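Local coordinates for cephalosporin hydroxylase CMCI (Streptomyces clavuligerus, PDB 2BR3), which probably acts in the hydroxylation and methoxylation of cephalosporins in cephamycin biosynthesis, and has a Rossmann-like methyltransferase fold, at residues Gly60-Lys65 against Val90-Ser95. The protein carries 1 engineered substitution. Sequence-based numbering, arbitrary orientation.
Sequences GLRMLK and VYNGGS
L61 reaches G94 with its methyl CD1, which ends 4.0 Å from G94 CA. R62 continues the approach through its backbone: its carbonyl O lies 3.5 Å from G94 CA, with an angle of 163° at the hydrogen, so the contact qualifies as CA-H...O. A beta-carbon on G94 would collide with that oxygen. The R62 guanidinium stands nearly perpendicular to the Y91 ring (89° between planes), NH1 meeting the ring edge in its plane, 3.7 Å from OH, while the carbonyls of L18 and D21 take hydrogen bonds from NH1. M63 folds back at chi2 (-65°), bringing SD 3.6 Å from G94 O; a further bend at chi3 sets CE beside S95 OG. The V90-G93 type II' turn, closed by G93 N to V90 O (3.2 Å), belongs to the glycine-rich loop of the Rossmann-like fold between strand 84-88 and helix 94-106, with G93 as N-cap; in related methyltransferases this loop borders the S-adenosylmethionine site. L64 then sets CD1 3.7 Å from Y91 CD2. K65 passes its CD 3.4 Å from S95 OG and bends at chi4 to carry NZ to salt bridges with E87, D160 and E186, near a bound magnesium ion. Shortened to an alanine, K65 is likely to take from these carboxylates the ammonium that bridges them, and from S95 OG the methylenes packed against it.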
ATOM      1  N   GLY F  60      19.468 -29.225  -5.970  1.00 23.90           N
ATOM      2  CA  GLY F  60      19.543 -29.849  -4.661  1.00 23.87           C
ATOM      3  C   GLY F  60      20.475 -29.135  -3.698  1.00 23.88           C
ATOM      4  O   GLY F  60      20.755 -29.653  -2.615  1.00 24.06           O
ATOM      5  N   LEU F  61      20.961 -27.957  -4.089  1.00 23.85           N
ATOM      6  CA  LEU F  61      21.722 -27.074  -3.195  1.00 23.90           C
ATOM      7  C   LEU F  61      20.910 -25.815  -2.893  1.00 23.64           C
ATOM      8  O   LEU F  61      20.214 -25.300  -3.753  1.00 23.71           O
ATOM      9  CB  LEU F  61      23.066 -26.662  -3.819  1.00 23.95           C
ATOM     10  CG  LEU F  61      24.031 -27.772  -4.258  1.00 24.32           C
ATOM     11  CD1 LEU F  61      25.320 -27.168  -4.821  1.00 24.43           C
ATOM     12  CD2 LEU F  61      24.340 -28.726  -3.104  1.00 24.27           C
ATOM     13  N   ARG F  62      21.019 -25.309  -1.677  1.00 23.22           N
ATOM     14  CA  ARG F  62      20.364 -24.069  -1.319  1.00 22.86           C
ATOM     15  C   ARG F  62      20.983 -22.877  -2.059  1.00 22.97           C
ATOM     16  O   ARG F  62      22.188 -22.845  -2.304  1.00 22.66           O
ATOM     17  CB  ARG F  62      20.459 -23.860   0.187  1.00 22.72           C
ATOM     18  CG  ARG F  62      19.677 -24.899   0.990  1.00 22.65           C
ATOM     19  CD  ARG F  62      19.438 -24.506   2.449  1.00 22.63           C
ATOM     20  NE  ARG F  62      18.869 -23.165   2.534  1.00 22.69           N
ATOM     21  CZ  ARG F  62      18.968 -22.351   3.574  1.00 23.08           C
ATOM     22  NH1 ARG F  62      19.600 -22.722   4.683  1.00 23.72           N
ATOM     23  NH2 ARG F  62      18.421 -21.147   3.501  1.00 23.62           N
ATOM     24  N   MET F  63      20.132 -21.905  -2.400  1.00 23.19           N
ATOM     25  CA  MET F  63      20.528 -20.628  -3.000  1.00 23.15           C
ATOM     26  C   MET F  63      20.130 -19.513  -2.051  1.00 22.74           C
ATOM     27  O   MET F  63      18.932 -19.364  -1.757  1.00 23.00           O
ATOM     28  CB  MET F  63      19.772 -20.391  -4.313  1.00 23.43           C
ATOM     29  CG  MET F  63      20.392 -21.017  -5.547  1.00 24.40           C
ATOM     30  SD  MET F  63      22.005 -20.378  -6.043  1.00 26.91           S
ATOM     31  CE  MET F  63      22.028 -18.743  -5.328  1.00 27.36           C
ATOM     32  N   LEU F  64      21.103 -18.717  -1.599  1.00 22.02           N
ATOM     33  CA  LEU F  64      20.803 -17.522  -0.793  1.00 21.46           C
ATOM     34  C   LEU F  64      20.597 -16.280  -1.662  1.00 21.02           C
ATOM     35  O   LEU F  64      20.214 -15.229  -1.164  1.00 20.90           O
ATOM     36  CB  LEU F  64      21.893 -17.255   0.246  1.00 21.38           C
ATOM     37  CG  LEU F  64      22.260 -18.412   1.181  1.00 21.19           C
ATOM     38  CD1 LEU F  64      23.464 -18.049   2.017  1.00 20.45           C
ATOM     39  CD2 LEU F  64      21.083 -18.795   2.069  1.00 21.54           C
ATOM     40  N   LYS F  65      20.852 -16.405  -2.958  1.00 20.74           N
ATOM     41  CA  LYS F  65      20.585 -15.336  -3.907  1.00 20.65           C
ATOM     42  C   LYS F  65      19.245 -15.625  -4.559  1.00 20.93           C
ATOM     43  O   LYS F  65      19.075 -16.694  -5.147  1.00 21.65           O
ATOM     44  CB  LYS F  65      21.687 -15.264  -4.968  1.00 20.43           C
ATOM     45  CG  LYS F  65      23.075 -14.963  -4.406  1.00 20.26           C
ATOM     46  CD  LYS F  65      24.151 -15.114  -5.461  1.00 20.04           C
ATOM     47  CE  LYS F  65      25.447 -14.412  -5.075  1.00 20.28           C
ATOM     48  NZ  LYS F  65      25.784 -14.526  -3.622  1.00 20.94           N
ATOM     49  N   VAL F  90      30.979 -18.326   1.928  1.00 24.59           N
ATOM     50  CA  VAL F  90      30.594 -19.480   1.139  1.00 24.68           C
ATOM     51  C   VAL F  90      29.296 -20.085   1.652  1.00 24.89           C
ATOM     52  O   VAL F  90      28.357 -20.312   0.865  1.00 25.41           O
ATOM     53  CB  VAL F  90      31.709 -20.516   1.101  1.00 24.49           C
ATOM     54  CG1 VAL F  90      31.256 -21.755   0.361  1.00 24.55           C
ATOM     55  CG2 VAL F  90      32.937 -19.920   0.425  1.00 24.61           C
ATOM     56  N   TYR F  91      29.231 -20.320   2.961  1.00 24.59           N
ATOM     57  CA  TYR F  91      28.129 -21.074   3.556  1.00 24.36           C
ATOM     58  C   TYR F  91      28.019 -22.439   2.865  1.00 24.31           C
ATOM     59  O   TYR F  91      28.951 -23.233   2.951  1.00 24.33           O
ATOM     60  CB  TYR F  91      26.811 -20.283   3.517  1.00 24.21           C
ATOM     61  CG  TYR F  91      25.705 -20.893   4.358  1.00 23.69           C
ATOM     62  CD1 TYR F  91      25.909 -21.190   5.692  1.00 23.90           C
ATOM     63  CD2 TYR F  91      24.459 -21.164   3.819  1.00 23.43           C
ATOM     64  CE1 TYR F  91      24.900 -21.741   6.469  1.00 24.34           C
ATOM     65  CE2 TYR F  91      23.441 -21.715   4.590  1.00 23.65           C
ATOM     66  CZ  TYR F  91      23.670 -22.005   5.916  1.00 24.05           C
ATOM     67  OH  TYR F  91      22.675 -22.549   6.702  1.00 24.64           O
ATOM     68  N   ASN F  92      26.925 -22.701   2.152  1.00 24.27           N
ATOM     69  CA  ASN F  92      26.673 -24.039   1.615  1.00 24.25           C
ATOM     70  C   ASN F  92      27.245 -24.231   0.212  1.00 23.92           C
ATOM     71  O   ASN F  92      27.359 -25.355  -0.261  1.00 23.51           O
ATOM     72  CB  ASN F  92      25.174 -24.340   1.628  1.00 24.35           C
ATOM     73  CG  ASN F  92      24.484 -23.880   0.371  1.00 24.80           C
ATOM     74  OD1 ASN F  92      23.860 -24.672  -0.338  1.00 26.81           O
ATOM     75  ND2 ASN F  92      24.611 -22.600   0.069  1.00 24.83           N
ATOM     76  N   GLY F  93      27.567 -23.128  -0.461  1.00 23.67           N
ATOM     77  CA  GLY F  93      28.313 -23.186  -1.706  1.00 23.48           C
ATOM     78  C   GLY F  93      27.463 -23.283  -2.951  1.00 23.30           C
ATOM     79  O   GLY F  93      27.991 -23.393  -4.051  1.00 23.05           O
ATOM     80  N   GLY F  94      26.145 -23.230  -2.787  1.00 23.36           N
ATOM     81  CA  GLY F  94      25.229 -23.271  -3.917  1.00 23.37           C
ATOM     82  C   GLY F  94      25.406 -22.113  -4.885  1.00 23.26           C
ATOM     83  O   GLY F  94      25.092 -22.243  -6.072  1.00 23.22           O
ATOM     84  N   SER F  95      25.892 -20.979  -4.379  1.00 23.11           N
ATOM     85  CA  SER F  95      26.221 -19.832  -5.229  1.00 22.96           C
ATOM     86  C   SER F  95      27.430 -20.140  -6.109  1.00 22.51           C
ATOM     87  O   SER F  95      27.409 -19.888  -7.318  1.00 22.28           O
ATOM     88  CB  SER F  95      26.458 -18.574  -4.383  1.00 23.09           C
ATOM     89  OG  SER F  95      25.209 -18.012  -3.959  1.00 23.91           O
TER